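Local atomic coordinates of BamL (Bacillus amyloliquefaciens, PDB entry 4KVZ), a protein that probably transfers methyl groups from S-adenosyl-L-methionine to nitrogen during plantazolicin biosynthesis and binds the by-product S-adenosyl-L-homocysteine. Residues Ile128-Cys133 with Ile157-Leu162; Ser55-Glu60 with Trp262-Lys267; Asp163-Gly168 with Ser190-Glu195; Arg42-Glu47 with Asp240-Ser245. One frame throughout, in Å; residues are numbered along the deposited sequence.

Contact 1 (Ile128-Cys133 with Ile157-Leu162). With SAH (S-adenosyl-L-homocysteine), chain B.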
# COMPACT_ATOMS: atom_id res chain seq x y z
N ILE A 128 0.82 8.25 4.23
CA ILE A 128 1.77 7.67 3.31
C ILE A 128 1.22 6.28 2.99
O ILE A 128 0.98 5.48 3.89
CB ILE A 128 3.20 7.61 3.91
CG1 ILE A 128 3.65 9.02 4.32
CG2 ILE A 128 4.17 6.97 2.92
CD1 ILE A 128 4.98 9.11 5.06
N PHE A 129 1.00 6.02 1.70
CA PHE A 129 0.31 4.81 1.24
C PHE A 129 1.30 3.92 0.49
O PHE A 129 2.01 4.38 -0.40
CB PHE A 129 -0.84 5.23 0.32
CG PHE A 129 -1.81 4.13 -0.07
CD1 PHE A 129 -2.30 3.22 0.87
CD2 PHE A 129 -2.30 4.06 -1.37
CE1 PHE A 129 -3.22 2.24 0.51
CE2 PHE A 129 -3.22 3.08 -1.74
CZ PHE A 129 -3.69 2.18 -0.79
N ILE A 130 1.38 2.65 0.88
CA ILE A 130 2.30 1.68 0.24
C ILE A 130 1.45 0.47 -0.12
O ILE A 130 1.25 -0.45 0.68
CB ILE A 130 3.48 1.25 1.17
CG1 ILE A 130 4.14 2.46 1.86
CG2 ILE A 130 4.51 0.45 0.38
CD1 ILE A 130 5.19 2.09 2.90
N HIS A 131 0.90 0.50 -1.33
CA HIS A 131 -0.08 -0.49 -1.76
C HIS A 131 0.50 -1.50 -2.73
O HIS A 131 0.94 -1.16 -3.84
CB HIS A 131 -1.28 0.21 -2.38
CG HIS A 131 -2.47 -0.68 -2.58
ND1 HIS A 131 -3.32 -1.02 -1.56
CD2 HIS A 131 -2.94 -1.30 -3.69
CE1 HIS A 131 -4.27 -1.81 -2.02
NE2 HIS A 131 -4.06 -1.99 -3.31
N LEU A 132 0.51 -2.76 -2.30
CA LEU A 132 0.93 -3.90 -3.11
C LEU A 132 2.30 -3.68 -3.77
O LEU A 132 2.45 -3.88 -4.97
CB LEU A 132 -0.15 -4.27 -4.14
CG LEU A 132 -1.48 -4.73 -3.51
CD1 LEU A 132 -2.54 -4.98 -4.58
CD2 LEU A 132 -1.27 -5.98 -2.67
N CYS A 133 3.29 -3.28 -2.98
CA CYS A 133 4.64 -3.10 -3.50
C CYS A 133 5.75 -3.20 -2.45
O CYS A 133 6.92 -3.10 -2.80
CB CYS A 133 4.78 -1.77 -4.26
SG CYS A 133 4.63 -0.29 -3.23
N ILE A 157 1.11 5.68 8.13
CA ILE A 157 1.57 4.90 6.99
C ILE A 157 0.62 3.73 6.92
O ILE A 157 0.35 3.07 7.94
CB ILE A 157 3.01 4.39 7.18
CG1 ILE A 157 3.98 5.58 7.28
CG2 ILE A 157 3.39 3.47 6.03
CD1 ILE A 157 5.41 5.21 7.66
N TYR A 158 0.07 3.48 5.73
CA TYR A 158 -0.83 2.35 5.54
C TYR A 158 -0.21 1.46 4.48
O TYR A 158 0.00 1.88 3.34
CB TYR A 158 -2.24 2.81 5.15
CG TYR A 158 -3.23 1.66 4.99
CD1 TYR A 158 -3.22 0.57 5.88
CD2 TYR A 158 -4.19 1.67 3.98
CE1 TYR A 158 -4.12 -0.48 5.74
CE2 TYR A 158 -5.10 0.64 3.85
CZ TYR A 158 -5.07 -0.43 4.74
OH TYR A 158 -5.96 -1.46 4.61
N ILE A 159 0.12 0.23 4.87
CA ILE A 159 0.75 -0.75 3.98
C ILE A 159 -0.21 -1.91 3.73
O ILE A 159 -0.71 -2.52 4.68
CB ILE A 159 2.04 -1.32 4.62
CG1 ILE A 159 3.02 -0.19 4.94
CG2 ILE A 159 2.68 -2.37 3.71
CD1 ILE A 159 4.20 -0.61 5.80
N VAL A 160 -0.46 -2.21 2.46
CA VAL A 160 -1.26 -3.37 2.07
C VAL A 160 -0.38 -4.25 1.20
O VAL A 160 0.15 -3.80 0.19
CB VAL A 160 -2.55 -2.95 1.31
CG1 VAL A 160 -3.38 -4.17 0.92
CG2 VAL A 160 -3.40 -2.02 2.16
N ASP A 161 -0.19 -5.50 1.61
CA ASP A 161 0.69 -6.38 0.83
C ASP A 161 0.29 -7.84 0.85
O ASP A 161 -0.59 -8.25 1.61
CB ASP A 161 2.15 -6.21 1.25
CG ASP A 161 3.12 -6.37 0.08
OD1 ASP A 161 2.67 -6.49 -1.09
OD2 ASP A 161 4.35 -6.38 0.33
N LEU A 162 0.92 -8.63 -0.02
CA LEU A 162 0.65 -10.05 -0.10
C LEU A 162 0.98 -10.76 1.21
O LEU A 162 1.95 -10.42 1.88
CB LEU A 162 1.45 -10.68 -1.24
CG LEU A 162 1.23 -10.17 -2.66
CD1 LEU A 162 2.08 -11.02 -3.61
CD2 LEU A 162 -0.23 -10.17 -3.08
N SAH B . 0.80 0.97 -5.66
CA SAH B . 0.56 0.33 -6.95
CB SAH B . 1.56 -0.79 -7.18
CG SAH B . 1.96 -0.82 -8.65
SD SAH B . 2.93 -2.26 -9.01
C SAH B . -0.82 -0.25 -6.99
O SAH B . -1.40 -0.54 -5.95
OXT SAH B . -1.40 -0.44 -8.05
C5' SAH B . 4.38 -2.02 -8.04
C4' SAH B . 5.01 -0.66 -8.36
O4' SAH B . 6.09 -0.41 -7.46
C3' SAH B . 5.59 -0.59 -9.77
O3' SAH B . 5.03 0.54 -10.45
C2' SAH B . 7.08 -0.42 -9.57
O2' SAH B . 7.70 0.37 -10.58
C1' SAH B . 7.14 0.24 -8.21
N9 SAH B . 8.42 0.07 -7.48
C8 SAH B . 9.12 -1.07 -7.32
N7 SAH B . 10.23 -0.84 -6.57
C5 SAH B . 10.24 0.46 -6.25
C6 SAH B . 11.12 1.38 -5.49
N6 SAH B . 12.25 0.92 -4.90
N1 SAH B . 10.76 2.68 -5.41
C2 SAH B . 9.64 3.18 -5.99
N3 SAH B . 8.80 2.39 -6.69
C4 SAH B . 9.04 1.06 -6.86
O HOH W 1 2.73 -2.84 -0.08

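Contact 2 (Ser55-Glu60 with Trp262-Lys267)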
# COMPACT_ATOMS: atom_id res chain seq x y z
N SER A 55 -11.72 9.07 11.42
CA SER A 55 -12.16 8.50 12.70
C SER A 55 -11.11 8.70 13.79
O SER A 55 -11.45 9.01 14.92
CB SER A 55 -12.50 7.02 12.54
OG SER A 55 -13.62 6.88 11.68
N LYS A 56 -9.85 8.53 13.42
CA LYS A 56 -8.72 8.64 14.35
C LYS A 56 -8.41 10.09 14.74
O LYS A 56 -8.18 10.38 15.91
CB LYS A 56 -7.48 7.94 13.76
CG LYS A 56 -6.20 8.07 14.58
CD LYS A 56 -6.27 7.29 15.89
CE LYS A 56 -5.06 7.59 16.75
NZ LYS A 56 -5.19 6.97 18.09
N PHE A 57 -8.42 11.00 13.76
CA PHE A 57 -7.97 12.37 14.02
C PHE A 57 -9.07 13.43 13.99
O PHE A 57 -8.80 14.59 14.27
CB PHE A 57 -6.84 12.74 13.05
CG PHE A 57 -5.65 11.84 13.15
CD1 PHE A 57 -4.83 11.87 14.28
CD2 PHE A 57 -5.33 10.96 12.11
CE1 PHE A 57 -3.72 11.04 14.37
CE2 PHE A 57 -4.23 10.13 12.20
CZ PHE A 57 -3.42 10.17 13.32
N ASN A 58 -10.30 13.02 13.65
CA ASN A 58 -11.46 13.92 13.56
C ASN A 58 -11.25 15.10 12.61
O ASN A 58 -11.68 16.22 12.87
CB ASN A 58 -11.92 14.39 14.94
CG ASN A 58 -12.34 13.24 15.83
OD1 ASN A 58 -11.70 12.97 16.85
ND2 ASN A 58 -13.39 12.54 15.43
N ARG A 59 -10.56 14.82 11.51
CA ARG A 59 -10.34 15.76 10.43
C ARG A 59 -9.98 14.98 9.17
O ARG A 59 -9.66 13.79 9.24
CB ARG A 59 -9.21 16.76 10.78
CG ARG A 59 -7.91 16.13 11.29
CD ARG A 59 -6.73 17.09 11.15
NE ARG A 59 -6.30 17.13 9.75
CZ ARG A 59 -5.05 17.00 9.32
NH1 ARG A 59 -4.01 16.87 10.14
NH2 ARG A 59 -4.83 17.05 8.02
N GLU A 60 -10.02 15.66 8.03
CA GLU A 60 -9.61 15.08 6.75
C GLU A 60 -8.11 15.26 6.54
O GLU A 60 -7.52 16.20 7.09
CB GLU A 60 -10.38 15.74 5.60
CG GLU A 60 -11.87 15.42 5.55
CD GLU A 60 -12.17 13.94 5.33
OE1 GLU A 60 -11.45 13.27 4.56
OE2 GLU A 60 -13.15 13.44 5.94
N TRP A 262 -0.58 -0.65 9.77
CA TRP A 262 -0.64 0.78 10.05
C TRP A 262 0.49 1.17 10.97
O TRP A 262 0.75 0.47 11.96
CB TRP A 262 -1.95 1.15 10.74
CG TRP A 262 -3.17 0.72 10.01
CD1 TRP A 262 -3.75 -0.52 10.05
CD2 TRP A 262 -3.99 1.53 9.16
NE1 TRP A 262 -4.88 -0.53 9.26
CE2 TRP A 262 -5.05 0.71 8.71
CE3 TRP A 262 -3.93 2.86 8.73
CZ2 TRP A 262 -6.05 1.18 7.84
CZ3 TRP A 262 -4.91 3.33 7.87
CH2 TRP A 262 -5.96 2.49 7.42
N ILE A 263 1.14 2.28 10.66
CA ILE A 263 2.03 2.96 11.59
C ILE A 263 1.35 4.29 11.84
O ILE A 263 1.10 5.05 10.90
CB ILE A 263 3.44 3.15 10.97
CG1 ILE A 263 4.11 1.78 10.78
CG2 ILE A 263 4.28 4.08 11.83
CD1 ILE A 263 5.29 1.78 9.83
N ILE A 264 0.99 4.55 13.09
CA ILE A 264 0.11 5.68 13.44
C ILE A 264 0.87 6.67 14.31
O ILE A 264 1.46 6.28 15.32
CB ILE A 264 -1.18 5.19 14.15
CG1 ILE A 264 -1.93 4.18 13.28
CG2 ILE A 264 -2.12 6.36 14.46
CD1 ILE A 264 -2.76 3.20 14.07
N LYS A 265 0.88 7.93 13.90
CA LYS A 265 1.60 8.96 14.65
C LYS A 265 0.63 10.04 15.14
O LYS A 265 -0.10 10.64 14.35
CB LYS A 265 2.72 9.57 13.80
CG LYS A 265 3.55 10.66 14.49
CD LYS A 265 4.64 11.19 13.55
CE LYS A 265 5.24 12.51 14.03
NZ LYS A 265 6.61 12.33 14.57
N ASN A 266 0.63 10.26 16.45
CA ASN A 266 -0.19 11.30 17.05
C ASN A 266 0.67 12.04 18.07
O ASN A 266 0.71 11.69 19.25
CB ASN A 266 -1.45 10.71 17.69
CG ASN A 266 -2.50 11.75 18.02
OD1 ASN A 266 -2.39 12.93 17.66
ND2 ASN A 266 -3.54 11.32 18.73
N LYS A 267 1.40 13.04 17.58
CA LYS A 267 2.37 13.76 18.39
C LYS A 267 1.71 14.59 19.48
O LYS A 267 0.84 15.41 19.21
CB LYS A 267 3.28 14.64 17.53
CG LYS A 267 4.24 15.50 18.34
CD LYS A 267 5.42 15.98 17.52
CE LYS A 267 6.38 16.76 18.41
NZ LYS A 267 7.48 17.39 17.62

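Contact 3 (Asp163-Gly168 with Ser190-Glu195)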
# COMPACT_ATOMS: atom_id res chain seq x y z
N ASP A 163 0.16 -11.75 1.56
CA ASP A 163 0.43 -12.63 2.69
C ASP A 163 1.02 -13.91 2.12
O ASP A 163 0.38 -14.59 1.32
CB ASP A 163 -0.87 -12.92 3.44
CG ASP A 163 -0.67 -13.83 4.65
OD1 ASP A 163 0.39 -14.48 4.77
OD2 ASP A 163 -1.60 -13.88 5.49
N ARG A 164 2.24 -14.23 2.53
CA ARG A 164 2.92 -15.43 2.03
C ARG A 164 2.04 -16.68 2.09
O ARG A 164 2.08 -17.52 1.20
CB ARG A 164 4.22 -15.65 2.81
CG ARG A 164 5.15 -16.67 2.18
CD ARG A 164 6.44 -16.79 2.96
NE ARG A 164 7.41 -17.58 2.22
CZ ARG A 164 8.21 -17.10 1.27
NH1 ARG A 164 9.05 -17.91 0.64
NH2 ARG A 164 8.19 -15.81 0.94
N ASN A 165 1.23 -16.77 3.14
CA ASN A 165 0.38 -17.93 3.37
C ASN A 165 -0.83 -18.02 2.43
O ASN A 165 -1.50 -19.05 2.38
CB ASN A 165 -0.03 -17.99 4.85
CG ASN A 165 1.14 -18.40 5.74
OD1 ASN A 165 1.48 -17.71 6.71
ND2 ASN A 165 1.76 -19.53 5.42
N SER A 166 -1.07 -16.95 1.67
CA SER A 166 -2.17 -16.89 0.70
C SER A 166 -1.79 -17.33 -0.72
O SER A 166 -2.59 -17.15 -1.65
CB SER A 166 -2.74 -15.47 0.63
OG SER A 166 -3.33 -15.07 1.85
N LEU A 167 -0.60 -17.90 -0.88
CA LEU A 167 -0.10 -18.29 -2.21
C LEU A 167 -1.10 -19.10 -3.04
O LEU A 167 -1.34 -18.80 -4.22
CB LEU A 167 1.22 -19.05 -2.11
CG LEU A 167 1.74 -19.75 -3.38
CD1 LEU A 167 2.21 -18.75 -4.44
CD2 LEU A 167 2.84 -20.73 -3.04
N GLY A 168 -1.67 -20.14 -2.43
CA GLY A 168 -2.62 -21.02 -3.11
C GLY A 168 -3.79 -20.26 -3.71
O GLY A 168 -4.11 -20.44 -4.89
N SER A 190 7.17 -12.24 -0.54
CA SER A 190 6.25 -11.78 0.50
C SER A 190 6.59 -12.29 1.89
O SER A 190 7.32 -13.28 2.06
CB SER A 190 4.82 -12.15 0.14
OG SER A 190 4.62 -13.55 0.24
N LEU A 191 6.03 -11.60 2.88
CA LEU A 191 6.18 -11.94 4.29
C LEU A 191 4.98 -12.70 4.85
O LEU A 191 3.85 -12.59 4.34
CB LEU A 191 6.38 -10.66 5.11
CG LEU A 191 7.62 -9.83 4.75
CD1 LEU A 191 7.48 -8.41 5.30
CD2 LEU A 191 8.89 -10.49 5.26
N THR A 192 5.22 -13.48 5.90
CA THR A 192 4.13 -14.04 6.67
C THR A 192 3.60 -12.92 7.56
O THR A 192 4.27 -11.91 7.77
CB THR A 192 4.60 -15.17 7.60
OG1 THR A 192 5.50 -14.62 8.57
CG2 THR A 192 5.32 -16.27 6.82
N MET A 193 2.39 -13.11 8.07
CA MET A 193 1.77 -12.18 9.00
C MET A 193 2.67 -11.87 10.21
O MET A 193 2.85 -10.71 10.57
CB MET A 193 0.41 -12.73 9.43
CG MET A 193 -0.27 -12.00 10.57
SD MET A 193 -0.60 -10.26 10.23
CE MET A 193 -1.47 -9.86 11.75
N GLU A 194 3.24 -12.91 10.81
CA GLU A 194 4.11 -12.75 11.99
C GLU A 194 5.36 -11.92 11.67
O GLU A 194 5.76 -11.07 12.46
CB GLU A 194 4.51 -14.11 12.58
CG GLU A 194 5.31 -14.04 13.88
CD GLU A 194 6.82 -13.87 13.68
OE1 GLU A 194 7.34 -14.22 12.59
OE2 GLU A 194 7.49 -13.40 14.63
N GLU A 195 5.97 -12.19 10.52
CA GLU A 195 7.15 -11.44 10.10
C GLU A 195 6.82 -9.98 9.84
O GLU A 195 7.60 -9.10 10.21
CB GLU A 195 7.76 -12.05 8.84
CG GLU A 195 8.52 -13.34 9.10
CD GLU A 195 8.69 -14.17 7.85
OE1 GLU A 195 8.24 -13.75 6.76
OE2 GLU A 195 9.26 -15.27 7.97

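Contact 4 (Arg42-Glu47 with Asp240-Ser245)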
# COMPACT_ATOMS: atom_id res chain seq x y z
N ARG A 42 -7.75 -1.77 -4.51
CA ARG A 42 -7.15 -0.44 -4.36
C ARG A 42 -8.19 0.61 -3.92
O ARG A 42 -7.93 1.40 -3.01
CB ARG A 42 -6.47 -0.03 -5.68
CG ARG A 42 -5.59 1.20 -5.63
CD ARG A 42 -4.81 1.34 -6.94
NE ARG A 42 -5.71 1.40 -8.09
CZ ARG A 42 -5.48 0.80 -9.26
NH1 ARG A 42 -4.38 0.08 -9.45
NH2 ARG A 42 -6.36 0.92 -10.23
N SER A 43 -9.37 0.60 -4.55
CA SER A 43 -10.46 1.49 -4.14
C SER A 43 -10.85 1.29 -2.68
O SER A 43 -10.99 2.26 -1.94
CB SER A 43 -11.70 1.30 -5.02
OG SER A 43 -11.38 1.59 -6.35
N ILE A 44 -11.00 0.03 -2.28
CA ILE A 44 -11.34 -0.32 -0.90
C ILE A 44 -10.26 0.18 0.04
O ILE A 44 -10.57 0.78 1.07
CB ILE A 44 -11.51 -1.85 -0.69
CG1 ILE A 44 -12.62 -2.40 -1.57
CG2 ILE A 44 -11.74 -2.19 0.79
CD1 ILE A 44 -13.92 -1.65 -1.45
N SER A 45 -9.00 -0.06 -0.32
CA SER A 45 -7.87 0.40 0.50
C SER A 45 -7.85 1.92 0.67
O SER A 45 -7.55 2.42 1.76
CB SER A 45 -6.53 -0.08 -0.08
OG SER A 45 -6.51 -1.49 -0.19
N ILE A 46 -8.17 2.66 -0.39
CA ILE A 46 -8.18 4.12 -0.31
C ILE A 46 -9.28 4.60 0.65
O ILE A 46 -9.03 5.41 1.55
CB ILE A 46 -8.35 4.80 -1.68
CG1 ILE A 46 -7.14 4.55 -2.58
CG2 ILE A 46 -8.53 6.30 -1.52
CD1 ILE A 46 -7.41 4.81 -4.05
N GLU A 47 -10.49 4.10 0.45
CA GLU A 47 -11.61 4.42 1.34
C GLU A 47 -11.33 4.00 2.78
O GLU A 47 -11.74 4.68 3.72
CB GLU A 47 -12.92 3.81 0.83
CG GLU A 47 -13.35 4.28 -0.56
CD GLU A 47 -13.66 5.77 -0.65
OE1 GLU A 47 -13.81 6.46 0.38
OE2 GLU A 47 -13.75 6.28 -1.79
N ASP A 240 -19.97 2.29 -0.08
CA ASP A 240 -20.12 2.50 -1.53
C ASP A 240 -19.07 1.73 -2.32
O ASP A 240 -19.38 1.10 -3.33
CB ASP A 240 -20.02 3.99 -1.87
CG ASP A 240 -21.18 4.81 -1.33
OD1 ASP A 240 -22.28 4.25 -1.14
OD2 ASP A 240 -20.99 6.02 -1.08
N ALA A 241 -17.82 1.80 -1.85
CA ALA A 241 -16.71 1.11 -2.49
C ALA A 241 -16.87 -0.41 -2.42
O ALA A 241 -16.56 -1.10 -3.38
CB ALA A 241 -15.39 1.54 -1.86
N LEU A 242 -17.37 -0.91 -1.29
CA LEU A 242 -17.57 -2.35 -1.10
C LEU A 242 -18.64 -2.93 -2.03
O LEU A 242 -18.53 -4.08 -2.46
CB LEU A 242 -17.90 -2.67 0.36
CG LEU A 242 -16.77 -2.56 1.39
CD1 LEU A 242 -17.34 -2.62 2.80
CD2 LEU A 242 -15.71 -3.64 1.19
N ARG A 243 -19.67 -2.13 -2.34
CA ARG A 243 -20.75 -2.57 -3.22
C ARG A 243 -20.27 -2.86 -4.64
O ARG A 243 -20.39 -4.00 -5.12
CB ARG A 243 -21.90 -1.56 -3.24
CG ARG A 243 -22.75 -1.54 -1.98
CD ARG A 243 -23.95 -0.63 -2.13
NE ARG A 243 -23.56 0.74 -2.47
CZ ARG A 243 -24.41 1.69 -2.87
NH1 ARG A 243 -25.70 1.44 -2.98
NH2 ARG A 243 -23.94 2.90 -3.15
N THR A 244 -19.71 -1.86 -5.32
CA THR A 244 -19.20 -2.05 -6.68
C THR A 244 -17.68 -1.96 -6.76
O THR A 244 -17.11 -1.03 -7.33
CB THR A 244 -19.86 -1.09 -7.70
OG1 THR A 244 -21.23 -0.88 -7.35
CG2 THR A 244 -19.79 -1.69 -9.11
N SER A 245 -17.03 -2.95 -6.15
CA SER A 245 -15.62 -3.22 -6.37
C SER A 245 -15.50 -4.68 -6.79
O SER A 245 -15.15 -4.98 -7.94
CB SER A 245 -14.79 -2.93 -5.11
OG SER A 245 -14.49 -1.55 -5.01
O HOH W 2 -13.92 -0.46 -7.55

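Contact 1 (Ile128-Cys133 with Ile157-Leu162)
Ile130 lies alongside Ile159, the two pointing the same way, with Ile130 CD1 3.8 Å from Ile159 CG1. The same side chain also crosses to Ile157, two residues back on the same face, where Ile130 CD1 is 3.9 Å from Ile157 CG2. The reach follows from CG1 standing beside the backbone N (chi1 -46°), after which the chain runs on extended. Leu147 of helix 140-148 covers Ile130 and Ile157 on this face. Phe129 and Tyr158 run side by side on the opposite face, with Phe129 CE1 3.6 Å from Tyr158 CD2. There Phe49 of helix 24-57 meets the Phe129 ring edge to face, and Trp262 stacks on Tyr158.

The backbones are parallel: the strand axes diverge by 6° and approach to 4.8 Å. This pair belongs to the central sheet of a Rossmann-like class I methyltransferase. Tyr158 N donates to Ile128 O, Ile130 N to Tyr158 O, Val160 N to Ile130 O, and finally Leu132 N to Val160 O at 2.7 Å. Beyond His131 the segment 128-133 leaves the strand, and a water fills in the pattern. Water 1 donates to Ile130 O and to Val160 O, the latter at 2.8 Å, and accepts from Cys133 N at 3.0 Å.

At this carboxyl end the amino N of S-adenosyl-L-homocysteine donates a hydrogen bond to His131 O at 2.8 Å, while Cys133 CB lies beside the ribose. Since a main-chain carbonyl receives the ligand's amino group, that bond probably depends more on where the strand places its carbonyl than on a particular side chain.

Contact 2 (Ser55-Glu60 with Trp262-Lys267)
The Phe57 ring carries Lys56 CG over the centre of one face, 3.6 Å above its plane, and meets the Asn266 amide carbon at its edge. Ring and amide planes stand 86° apart, and Phe57 CE1 is 3.9 Å from Asn266 CG. Here the C-terminal end of helix 24-57 packs against strand 258-266, an antiparallel strand in the mixed seven-stranded sheet of the class I methyltransferase fold.

Phe57 is the last residue of its helix, and Asn58 leaves helical geometry with a positive phi of 56°. The ring's bond from the backbone does not aim straight at the strand. Its CG stands beside the backbone N (chi1 -59°), and from there the far end of the ring extends to the strand. Phe57 CZ comes within 3.5 Å of Lys265 O, which approaches obliquely, and within 4.2 Å of Ile264 CG2. Tyr53, one turn back in the helix, and Gln154 also touch this ring, so the two segments supply only part of its surroundings. With Phe57 cut back to an alanine, Ile264, Asn266 and the stem of Lys56 would probably lose the surface they share, and a gap would open between helix end and strand.

The interface is small, 185 Å² summed over both sides, and consists of van der Waals contacts near the surface; the strand's backbone bonds go largely to its sheet neighbours, strands 155-162 and 210-215. Lys56 completes the contact through its aliphatic stem: the chain bends at chi2, crossing Ile264 at an angle and leaving Lys56 CE 3.9 Å from Ile264 CG2.

Contact 3 (Asp163-Gly168 with Ser190-Glu195)
A capping box at Thr192 and Glu195 opens helix 193-204, and the extended lead-in from Ser190 to Thr192 is held by Arg164 in the connection that follows strand 155-162 of the methyltransferase domain. Within the box Glu195 N donates to Thr192 OG1 at 3.2 Å, and Thr192 N donates back to Glu195 OE1, which it meets from above the carboxylate plane.

Arg164 binds across twice. Its backbone N gives a nearly straight bond to Leu191 O, 2.9 Å long with 171° at the hydrogen, although the donor sits 44° out of the carbonyl plane. Its side chain starts with CG opposite the backbone N (chi1 -167°) and stays extended to NE, running along the lead-in until Arg164 NH2 reaches Ser190 O at 2.9 Å, close to the guanidinium plane. NH2 also donates to Arg188 O, so two carbonyls near the end of helix 177-188 share this nitrogen. Ser190 OG packs 3.3 Å from Arg164 CB while its polar bond goes to Tyr187 O.

Next to Arg164, Asp163 forms an Asx turn: Asp163 OD1 accepts from Asn165 N at 2.9 Å, again from above the carboxylate plane. Replacing Asp163 by a leucine would probably leave Asn165 N without this acceptor and let the turn that presents Arg164 N to Leu191 O shift. Met193 N is buried here with no partner in the model. The threonine that caps the helix also packs through its methyl, Thr192 CG2 lying 4.1 Å from both Arg164 CD and Asn165 OD1.

Contact 4 (Arg42-Glu47 with Asp240-Ser245)
Helix-to-helix packing joins Ile44 and Glu47, in the second half of the long helix 24-57, to Ala241 near the end of helix 236-243; the centre of the contact lies about 14 Å from the centre of the chain. The evidence is a backbone approach of 5.8 Å between Ile44 CA and Ala241 CA, a close approach consistent with the small methyl of Ala241 at the meeting point. Ile44 carries most of the load with CD1. Both its side-chain torsions are turned (chi1 -61°, chi2 -51°), folding the chain so that Ile44 CD1 points into the partner helix, 3.5 Å from Ala241 CB. Ile44 CD1 also rests on the backbone there, 3.3 Å from Ala241 O, and touches Leu242 CD2 at 3.8 Å. Glu47, one turn later, lays its stem against the other helix, with Glu47 CG 3.7 Å from Ala241 CB.

In the Rossmann-like methyltransferase architecture, helix 24-57 packs over one face of the sheet, where Ser45 meets Phe129 and His131, and helix 236-243 sits on its outer side. Arg42, which takes part in binding S-adenosyl-L-homocysteine, points away from this interface. The Glu47 carboxylate likewise finds its partners elsewhere, in a salt bridge to Arg81 and a hydrogen bond to Tyr77.

After Arg243 the chain leaves the helix, and the poorly ordered Ser245 turns back, its OG donating to Ala241 O at 2.7 Å. That carbonyl thus meets both a hydroxyl and the Ile44 methyl. Water 2 donates to Ser245 OG at 2.8 Å and has a weak, longer link of 3.5 Å to Ser43 OG.

Contact 1 is the buried core, its centre about 2 Å from that of the chain, and combines backbone bonding with apolar side chains on two faces. Contact 2 is its surface counterpart in the same sheet: strands 155-162 and 258-266 are neighbours, linked by Tyr158 on Trp262, yet contact 2 relies on packing alone. Contacts 2 and 4 both use helix 24-57, at its end and within its second half, and the helix reaches contact 1 through Ser45. Contact 4 is partly buried and mainly apolar across its helices. Contact 3, also partly buried, continues from strand 155-162 and relies on hydrogen bonds to loop carbonyls; Leu162 against Ser190 joins it to contact 1.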